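Local coordinates for UPF0230 protein TM1468 (Thermotoga maritima, PDB 1VPV) that binds long-chain fatty acids such as palmitate and may take part in lipid transport or fatty acid metabolism, at residues K223-E226 and A227-K231; I17-D20 and S21-V25; N150-T153 and I154-L158; L205-N209 and G210-P214. One frame throughout, in Å; residues are numbered along the deposited sequence.

How the contacts relate
Along the chain the order is contact 2, contact 3, contact 4, contact 1. Contact 2 ends strand 15-20 of one mixed sheet, and contact 3 starts helix 154-166, which packs on strands 97-102 and 125-129 of that same sheet; their centres lie about 20 Å apart. Contact 4 is the hairpin of strands 201-208 and 211-219 in the second mixed sheet, and helix 220-232 of contact 1 follows directly, with Lys231 packing on His206. The centres of contacts 1 and 3 are about 36 Å apart, the two helices being packed on different sheets. Contacts 2 and 4, about 19 Å apart between centres, lie near the bound palmitate, which Leu212 touches.

Contact 1: K223-E226 and A227-K231; sequences KAIE and ALIEK
Glu230 runs back along the helix past the carbonyl oxygen of Glu226, one turn earlier. Its CB lies 3.5 Å from Glu226 O, and CG, set beside the backbone N, comes closer still, 3.2 Å from that oxygen. From there the chain runs out extended: CD stays beside the same oxygen, and OE2 ends 4.0 Å from Glu226 CB. The two carboxylates thus come near each other, with Glu226 OE1 4.5 Å from Glu230 OE2, a like-charge approach that Lys222 and Arg216 may ease through long, weak ion pairs to Glu226 and Glu230 respectively. Glu226 O is itself held by the amide of Glu230, a 2.8 Å N-to-O bond. The same alpha-helical i to i+4 pattern joins Ala227 N to Lys223 O and Ile229 N to Ile225 O. On another side of the helix, Ile225 and Ile229 lie side by side and point the same way, CG2 of the first 4.1 Å from CD1 of the second. These isoleucines rest on Thr261 of helix 252-263, while Ala224, Ala227 and Leu228 pack against strands 201-208 and 211-219, Leu228 also reaching Ile173 and Tyr175 of strand 170-176.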
loop_
_atom_site.group_PDB
_atom_site.type_symbol
_atom_site.label_atom_id
_atom_site.label_comp_id
_atom_site.label_asym_id
_atom_site.label_seq_id
_atom_site.Cartn_x
_atom_site.Cartn_y
_atom_site.Cartn_z
ATOM N N LYS A 223 -7.744 0.189 -22.236
ATOM C CA LYS A 223 -7.348 1.600 -22.194
ATOM C C LYS A 223 -6.872 2.014 -20.806
ATOM O O LYS A 223 -5.921 2.786 -20.678
ATOM C CB LYS A 223 -8.473 2.519 -22.675
ATOM C CG LYS A 223 -8.724 2.500 -24.215
ATOM C CD LYS A 223 -7.470 2.919 -24.994
ATOM C CE LYS A 223 -7.749 3.579 -26.394
ATOM N NZ LYS A 223 -8.997 3.119 -27.110
ATOM N N ALA A 224 -7.505 1.469 -19.772
ATOM C CA ALA A 224 -7.140 1.772 -18.389
ATOM C C ALA A 224 -5.716 1.306 -18.115
ATOM O O ALA A 224 -4.906 2.063 -17.577
ATOM C CB ALA A 224 -8.093 1.096 -17.439
ATOM N N ILE A 225 -5.427 0.070 -18.521
ATOM C CA ILE A 225 -4.096 -0.525 -18.411
ATOM C C ILE A 225 -3.077 0.371 -19.103
ATOM O O ILE A 225 -2.062 0.716 -18.489
ATOM C CB ILE A 225 -4.069 -1.972 -19.037
ATOM C CG1 ILE A 225 -4.699 -2.990 -18.085
ATOM C CG2 ILE A 225 -2.668 -2.412 -19.445
ATOM C CD1 ILE A 225 -5.122 -4.297 -18.829
ATOM N N GLU A 226 -3.351 0.746 -20.362
ATOM C CA GLU A 226 -2.457 1.654 -21.106
ATOM C C GLU A 226 -2.235 2.963 -20.354
ATOM O O GLU A 226 -1.106 3.445 -20.235
ATOM C CB GLU A 226 -3.002 1.991 -22.486
ATOM C CG GLU A 226 -2.917 0.889 -23.549
ATOM C CD GLU A 226 -3.831 1.152 -24.803
ATOM O OE1 GLU A 226 -4.002 2.333 -25.215
ATOM O OE2 GLU A 226 -4.369 0.167 -25.376
ATOM N N ALA A 227 -3.315 3.544 -19.839
ATOM C CA ALA A 227 -3.214 4.802 -19.098
ATOM C C ALA A 227 -2.270 4.702 -17.889
ATOM O O ALA A 227 -1.556 5.662 -17.584
ATOM C CB ALA A 227 -4.576 5.257 -18.641
ATOM N N LEU A 228 -2.255 3.551 -17.213
ATOM C CA LEU A 228 -1.453 3.422 -15.970
ATOM C C LEU A 228 0.020 3.397 -16.313
ATOM O O LEU A 228 0.855 3.954 -15.597
ATOM C CB LEU A 228 -1.803 2.135 -15.189
ATOM C CG LEU A 228 -3.187 1.907 -14.558
ATOM C CD1 LEU A 228 -3.083 0.990 -13.296
ATOM C CD2 LEU A 228 -3.803 3.206 -14.201
ATOM N N ILE A 229 0.309 2.708 -17.415
ATOM C CA ILE A 229 1.641 2.523 -17.890
ATOM C C ILE A 229 2.137 3.816 -18.523
ATOM O O ILE A 229 3.301 4.145 -18.365
ATOM C CB ILE A 229 1.733 1.323 -18.872
ATOM C CG1 ILE A 229 1.514 0.018 -18.096
ATOM C CG2 ILE A 229 3.099 1.287 -19.586
ATOM C CD1 ILE A 229 1.265 -1.184 -18.970
ATOM N N GLU A 230 1.261 4.546 -19.211
ATOM C CA GLU A 230 1.659 5.855 -19.761
ATOM C C GLU A 230 1.976 6.857 -18.645
ATOM O O GLU A 230 2.894 7.648 -18.784
ATOM C CB GLU A 230 0.630 6.422 -20.759
ATOM C CG GLU A 230 0.470 5.555 -21.994
ATOM C CD GLU A 230 -0.433 6.153 -23.071
ATOM O OE1 GLU A 230 -0.022 7.155 -23.715
ATOM O OE2 GLU A 230 -1.539 5.597 -23.307
ATOM N N LYS A 231 1.257 6.803 -17.533
ATOM C CA LYS A 231 1.581 7.667 -16.405
ATOM C C LYS A 231 2.965 7.356 -15.829
ATOM O O LYS A 231 3.763 8.261 -15.604
ATOM C CB LYS A 231 0.505 7.583 -15.317
ATOM C CG LYS A 231 0.910 8.170 -13.948
ATOM C CD LYS A 231 1.338 9.657 -13.989
ATOM C CE LYS A 231 0.147 10.599 -14.090
ATOM N NZ LYS A 231 0.525 12.011 -14.413
#

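Contact 2: I17-D20 and S21-V25; sequences ILVD and STADV
Asp20 O is gripped from two directions where strand 15-20 gives way to a short 3-10 turn. The amide of Ala23 donates to it over 2.9 Å from N to O, nearly straight at the hydrogen (162°), although the nitrogen stands well above the carbonyl plane. Water 1 also donates to Asp20 O and in turn accepts from Val25 N, 3.1 Å from its oxygen, linking Val25, past the 3-10 turn, back to the last strand residue. The Asp20 carboxylate leans over the turn because chi1 of 68° sets CG between the backbone N and the carbonyl carbon; OD1 then faces Thr22 N, but that bond is weak and the position of OD1 uncertain. OD2 accepts a hydrogen bond from the amide of Leu103. In this DegV-family protein the turn follows a strand flanked by parallel neighbours, 35-43 and 97-102, and brings the side chain of Thr22 to about 5 Å from the bound palmitate; the palmitate-binding residues Thr75 and Ser108 lie close by. Apolar contacts also join strand and turn: Val19 CG2 meets Ala23 CB at 3.5 Å and approaches Val25 CB at 4.3 Å. Ile137 touches both Val19 and Ala23. Ser21 OG is engaged elsewhere, hydrogen-bonded to Leu40 N and Asp52 OD2, which ties the turn to strand 35-43 and the segment after strand 49-51.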
loop_
_atom_site.group_PDB
_atom_site.type_symbol
_atom_site.label_atom_id
_atom_site.label_comp_id
_atom_site.label_asym_id
_atom_site.label_seq_id
_atom_site.Cartn_x
_atom_site.Cartn_y
_atom_site.Cartn_z
ATOM N N ILE A 17 10.252 -4.767 11.377
ATOM C CA ILE A 17 9.627 -3.827 10.469
ATOM C C ILE A 17 8.118 -4.002 10.622
ATOM O O ILE A 17 7.598 -5.107 10.565
ATOM C CB ILE A 17 10.055 -4.062 9.018
ATOM C CG1 ILE A 17 11.533 -3.740 8.854
ATOM C CG2 ILE A 17 9.215 -3.214 8.053
ATOM C CD1 ILE A 17 12.144 -4.179 7.502
ATOM N N LEU A 18 7.423 -2.899 10.839
ATOM C CA LEU A 18 5.978 -2.920 10.931
ATOM C C LEU A 18 5.386 -2.050 9.822
ATOM O O LEU A 18 5.807 -0.906 9.634
ATOM C CB LEU A 18 5.556 -2.381 12.292
ATOM C CG LEU A 18 4.060 -2.326 12.550
ATOM C CD1 LEU A 18 3.495 -3.709 12.686
ATOM C CD2 LEU A 18 3.837 -1.514 13.822
ATOM N N VAL A 19 4.441 -2.586 9.065
ATOM C CA VAL A 19 3.599 -1.720 8.193
ATOM C C VAL A 19 2.175 -1.821 8.740
ATOM O O VAL A 19 1.874 -2.677 9.563
ATOM C CB VAL A 19 3.646 -2.121 6.703
ATOM C CG1 VAL A 19 5.111 -2.099 6.165
ATOM C CG2 VAL A 19 3.015 -3.510 6.479
ATOM N N ASP A 20 1.310 -0.929 8.295
ATOM C CA ASP A 20 -0.088 -0.991 8.626
ATOM C C ASP A 20 -0.842 -1.791 7.566
ATOM O O ASP A 20 -0.292 -2.080 6.500
ATOM C CB ASP A 20 -0.639 0.412 8.812
ATOM C CG ASP A 20 -0.678 1.209 7.525
ATOM O OD1 ASP A 20 -1.464 0.843 6.597
ATOM O OD2 ASP A 20 0.061 2.221 7.473
ATOM N N SER A 21 -2.088 -2.179 7.874
ATOM C CA SER A 21 -2.839 -3.079 6.994
ATOM C C SER A 21 -3.110 -2.490 5.597
ATOM O O SER A 21 -3.321 -3.228 4.637
ATOM C CB SER A 21 -4.161 -3.460 7.628
ATOM O OG SER A 21 -4.920 -2.302 7.859
ATOM N N THR A 22 -3.095 -1.164 5.498
ATOM C CA THR A 22 -3.233 -0.486 4.209
ATOM C C THR A 22 -2.015 -0.639 3.281
ATOM O O THR A 22 -2.077 -0.199 2.167
ATOM C CB THR A 22 -3.501 1.036 4.371
ATOM O OG1 THR A 22 -2.300 1.711 4.714
ATOM C CG2 THR A 22 -4.506 1.276 5.442
ATOM N N ALA A 23 -0.928 -1.220 3.767
ATOM C CA ALA A 23 0.205 -1.594 2.923
ATOM C C ALA A 23 -0.054 -2.794 2.000
ATOM O O ALA A 23 0.715 -3.004 1.043
ATOM C CB ALA A 23 1.480 -1.865 3.781
ATOM N N ASP A 24 -1.100 -3.581 2.299
ATOM C CA ASP A 24 -1.470 -4.741 1.483
ATOM C C ASP A 24 -0.219 -5.576 1.182
ATOM O O ASP A 24 0.066 -5.916 0.025
ATOM C CB ASP A 24 -2.126 -4.290 0.169
ATOM C CG ASP A 24 -3.391 -3.470 0.377
ATOM O OD1 ASP A 24 -4.059 -3.642 1.423
ATOM O OD2 ASP A 24 -3.743 -2.662 -0.539
ATOM N N VAL A 25 0.533 -5.878 2.233
ATOM C CA VAL A 25 1.807 -6.579 2.125
ATOM C C VAL A 25 1.610 -8.016 1.640
ATOM O O VAL A 25 0.704 -8.722 2.133
ATOM C CB VAL A 25 2.603 -6.555 3.490
ATOM C CG1 VAL A 25 1.902 -7.384 4.566
ATOM C CG2 VAL A 25 4.055 -7.021 3.290
HETATM O O HOH W 1 -0.216 -4.970 5.142
#

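Contact 3: N150-T153 and I154-L158; sequences NGAT and IEEVL
Thr153 and Glu156 trade hydrogen bonds in both directions, each side chain accepting from the other residue's backbone amide. Thr153 OG1 receives Glu156 N at 2.8 Å, and Glu156 OE1 receives Thr153 N at 3.0 Å in an almost straight bond, 174° at the hydrogen. The carboxylate is used on its anti side, with the donor 23° out of its plane. A chi1 of 75° turns Thr153 OG1 in toward the first turn of the helix, while CG2 lies 3.6 Å from Glu156 OE1. Glu156 passes the threonine at a slant, and its extended chain carries CG past OG1 at 3.2 Å. This is a capping box with Thr153 as N-cap, supplying partners for amides at the start of helix 154-166. Thr153 O begins the regular backbone pattern by accepting from Val157 N. Two residues before Thr153, Gly151, at positive phi, is the C-prime residue of a Schellman motif that closes helix 138-149; only residues 150-153 separate the two helices. Ala152 CB packs loosely on Val157 CG2 at 4.4 Å, and Val157 also rests on Ala144, Met147 and Leu148 of the preceding helix.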
loop_
_atom_site.group_PDB
_atom_site.type_symbol
_atom_site.label_atom_id
_atom_site.label_comp_id
_atom_site.label_asym_id
_atom_site.label_seq_id
_atom_site.Cartn_x
_atom_site.Cartn_y
_atom_site.Cartn_z
ATOM N N ASN A 150 22.486 -6.455 4.804
ATOM C CA ASN A 150 23.864 -6.188 4.390
ATOM C C ASN A 150 24.611 -5.251 5.330
ATOM O O ASN A 150 25.525 -4.542 4.917
ATOM C CB ASN A 150 23.867 -5.625 2.971
ATOM C CG ASN A 150 23.435 -6.655 1.959
ATOM O OD1 ASN A 150 23.120 -7.795 2.316
ATOM N ND2 ASN A 150 23.419 -6.273 0.691
ATOM N N GLY A 151 24.202 -5.239 6.593
ATOM C CA GLY A 151 24.951 -4.580 7.637
ATOM C C GLY A 151 24.733 -3.096 7.846
ATOM O O GLY A 151 25.387 -2.522 8.704
ATOM N N ALA A 152 23.819 -2.465 7.107
ATOM C CA ALA A 152 23.601 -1.010 7.250
ATOM C C ALA A 152 22.984 -0.602 8.589
ATOM O O ALA A 152 22.208 -1.363 9.219
ATOM C CB ALA A 152 22.733 -0.481 6.125
ATOM N N THR A 153 23.292 0.631 8.982
ATOM C CA THR A 153 22.678 1.255 10.136
ATOM C C THR A 153 21.314 1.800 9.789
ATOM O O THR A 153 20.972 2.049 8.617
ATOM C CB THR A 153 23.479 2.448 10.677
ATOM O OG1 THR A 153 23.316 3.573 9.806
ATOM C CG2 THR A 153 24.976 2.106 10.817
ATOM N N ILE A 154 20.545 1.998 10.848
ATOM C CA ILE A 154 19.210 2.539 10.763
ATOM C C ILE A 154 19.292 3.880 10.106
ATOM O O ILE A 154 18.480 4.196 9.233
ATOM C CB ILE A 154 18.628 2.766 12.157
ATOM C CG1 ILE A 154 18.360 1.434 12.837
ATOM C CG2 ILE A 154 17.334 3.534 12.052
ATOM C CD1 ILE A 154 17.161 0.688 12.263
ATOM N N GLU A 155 20.272 4.663 10.558
ATOM C CA GLU A 155 20.555 5.988 10.031
ATOM C C GLU A 155 20.791 5.891 8.514
ATOM O O GLU A 155 20.248 6.676 7.733
ATOM C CB GLU A 155 21.779 6.581 10.754
ATOM C CG GLU A 155 21.668 6.613 12.331
ATOM C CD GLU A 155 22.579 5.601 13.090
ATOM O OE1 GLU A 155 23.732 5.937 13.466
ATOM O OE2 GLU A 155 22.119 4.483 13.354
ATOM N N GLU A 156 21.582 4.908 8.096
ATOM C CA GLU A 156 21.840 4.700 6.674
ATOM C C GLU A 156 20.562 4.306 5.954
ATOM O O GLU A 156 20.284 4.819 4.890
ATOM C CB GLU A 156 22.973 3.681 6.453
ATOM C CG GLU A 156 24.360 4.252 6.888
ATOM C CD GLU A 156 25.514 3.228 6.955
ATOM O OE1 GLU A 156 25.287 2.036 7.256
ATOM O OE2 GLU A 156 26.683 3.647 6.733
ATOM N N VAL A 157 19.734 3.459 6.553
ATOM C CA VAL A 157 18.481 3.083 5.895
ATOM C C VAL A 157 17.557 4.300 5.700
ATOM O O VAL A 157 17.046 4.549 4.604
ATOM C CB VAL A 157 17.761 1.987 6.664
ATOM C CG1 VAL A 157 16.397 1.723 6.058
ATOM C CG2 VAL A 157 18.586 0.728 6.639
ATOM N N LEU A 158 17.367 5.071 6.766
ATOM C CA LEU A 158 16.451 6.207 6.707
ATOM C C LEU A 158 16.894 7.241 5.681
ATOM O O LEU A 158 16.072 7.717 4.898
ATOM C CB LEU A 158 16.283 6.819 8.086
ATOM C CG LEU A 158 15.544 5.857 9.029
ATOM C CD1 LEU A 158 15.747 6.288 10.461
ATOM C CD2 LEU A 158 14.036 5.765 8.719
#

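Contact 4: L205-N209 and G210-P214; sequences LHIEN and GELIP
Backbone bonds pair His206 with Ile213 and Glu208 with Glu211 across an antiparallel hairpin. Ile213 N reaches His206 O at 2.9 Å, and the reverse bond, His206 N to Ile213 O, spans 3.0 Å. Beyond them Glu208 N donates to Glu211 O, and Glu211 N donates back to Glu208 O at 3.2 Å. The last pair brackets a type I' turn, whose two central residues, Asn209 and Gly210, both have positive phi. CA-H...O contacts add to these bonds, from Leu205 to Ile213 O and from Ile207 to Glu211 O. Among side chains, the His206 ring lies across Ile213: chi1 of 65° swings it toward the partner strand, with CD2 3.4 Å from Ile213 O and NE2 3.8 Å from Ile213 CB. Apolar contacts occupy the other face, where Ile207 CG1 meets Leu212 CD2 at 4.0 Å and Leu205 CG lies 4.2 Å from Pro214 CB. Charge acts at the turn, where Lys106 forms a salt bridge with Glu211 and a hydrogen bond with Asn209 O. Strand 170-176 flanks strand 201-208 through backbone bonds of Leu205 and Ile207, while Leu212 touches the bound palmitate, Phe174 of that strand and Leu182 of helix 180-185.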
loop_
_atom_site.group_PDB
_atom_site.type_symbol
_atom_site.label_atom_id
_atom_site.label_comp_id
_atom_site.label_asym_id
_atom_site.label_seq_id
_atom_site.Cartn_x
_atom_site.Cartn_y
_atom_site.Cartn_z
ATOM N N LEU A 205 -5.896 6.805 -11.184
ATOM C CA LEU A 205 -5.297 7.651 -10.189
ATOM C C LEU A 205 -3.840 7.283 -9.950
ATOM O O LEU A 205 -3.379 6.183 -10.319
ATOM C CB LEU A 205 -6.072 7.571 -8.867
ATOM C CG LEU A 205 -7.581 7.900 -8.891
ATOM C CD1 LEU A 205 -8.448 6.686 -9.232
ATOM C CD2 LEU A 205 -8.020 8.424 -7.564
ATOM N N HIS A 206 -3.118 8.225 -9.345
ATOM C CA HIS A 206 -1.816 7.949 -8.743
ATOM C C HIS A 206 -1.694 8.758 -7.483
ATOM O O HIS A 206 -2.579 9.536 -7.136
ATOM C CB HIS A 206 -0.656 8.258 -9.689
ATOM C CG HIS A 206 -0.519 9.709 -10.029
ATOM N ND1 HIS A 206 0.674 10.386 -9.914
ATOM C CD2 HIS A 206 -1.423 10.617 -10.477
ATOM C CE1 HIS A 206 0.501 11.645 -10.281
ATOM N NE2 HIS A 206 -0.761 11.810 -10.634
ATOM N N ILE A 207 -0.593 8.536 -6.785
ATOM C CA ILE A 207 -0.279 9.253 -5.580
ATOM C C ILE A 207 0.902 10.152 -5.836
ATOM O O ILE A 207 1.919 9.698 -6.301
ATOM C CB ILE A 207 0.087 8.270 -4.487
ATOM C CG1 ILE A 207 -1.090 7.317 -4.294
ATOM C CG2 ILE A 207 0.476 9.044 -3.223
ATOM C CD1 ILE A 207 -1.151 6.629 -2.948
ATOM N N GLU A 208 0.777 11.411 -5.459
ATOM C CA GLU A 208 1.779 12.430 -5.730
ATOM C C GLU A 208 1.814 13.316 -4.501
ATOM O O GLU A 208 0.791 13.890 -4.143
ATOM C CB GLU A 208 1.392 13.212 -6.988
ATOM C CG GLU A 208 2.218 14.499 -7.309
ATOM C CD GLU A 208 2.264 14.749 -8.820
ATOM O OE1 GLU A 208 3.158 14.154 -9.485
ATOM O OE2 GLU A 208 1.396 15.501 -9.348
ATOM N N ASN A 209 2.977 13.388 -3.843
ATOM C CA ASN A 209 3.138 14.121 -2.595
ATOM C C ASN A 209 2.193 13.695 -1.479
ATOM O O ASN A 209 1.698 14.555 -0.722
ATOM C CB ASN A 209 2.942 15.618 -2.871
ATOM C CG ASN A 209 3.959 16.153 -3.845
ATOM O OD1 ASN A 209 3.622 16.927 -4.736
ATOM N ND2 ASN A 209 5.219 15.723 -3.695
ATOM N N GLY A 210 1.887 12.393 -1.403
ATOM C CA GLY A 210 1.025 11.874 -0.351
ATOM C C GLY A 210 -0.453 12.026 -0.603
ATOM O O GLY A 210 -1.268 11.607 0.219
ATOM N N GLU A 211 -0.826 12.556 -1.767
ATOM C CA GLU A 211 -2.239 12.738 -2.081
ATOM C C GLU A 211 -2.744 11.906 -3.258
ATOM O O GLU A 211 -1.960 11.553 -4.163
ATOM C CB GLU A 211 -2.479 14.214 -2.363
ATOM C CG GLU A 211 -2.374 15.083 -1.133
ATOM C CD GLU A 211 -2.279 16.539 -1.478
ATOM O OE1 GLU A 211 -2.835 16.941 -2.526
ATOM O OE2 GLU A 211 -1.629 17.282 -0.710
ATOM N N LEU A 212 -4.058 11.637 -3.276
ATOM C CA LEU A 212 -4.679 10.887 -4.389
ATOM C C LEU A 212 -5.100 11.800 -5.513
ATOM O O LEU A 212 -5.878 12.707 -5.301
ATOM C CB LEU A 212 -5.935 10.144 -3.958
ATOM C CG LEU A 212 -5.776 8.763 -3.412
ATOM C CD1 LEU A 212 -7.200 8.189 -3.085
ATOM C CD2 LEU A 212 -5.010 7.905 -4.429
ATOM N N ILE A 213 -4.608 11.527 -6.709
ATOM C CA ILE A 213 -4.851 12.376 -7.838
ATOM C C ILE A 213 -5.427 11.577 -9.014
ATOM O O ILE A 213 -4.714 10.797 -9.647
ATOM C CB ILE A 213 -3.550 13.025 -8.285
ATOM C CG1 ILE A 213 -2.773 13.543 -7.060
ATOM C CG2 ILE A 213 -3.835 14.131 -9.370
ATOM C CD1 ILE A 213 -3.416 14.689 -6.317
ATOM N N PRO A 214 -6.712 11.792 -9.325
ATOM C CA PRO A 214 -7.266 11.219 -10.563
ATOM C C PRO A 214 -6.631 11.965 -11.702
ATOM O O PRO A 214 -6.529 13.182 -11.634
ATOM C CB PRO A 214 -8.770 11.547 -10.514
ATOM C CG PRO A 214 -9.026 12.259 -9.222
ATOM C CD PRO A 214 -7.680 12.617 -8.583
#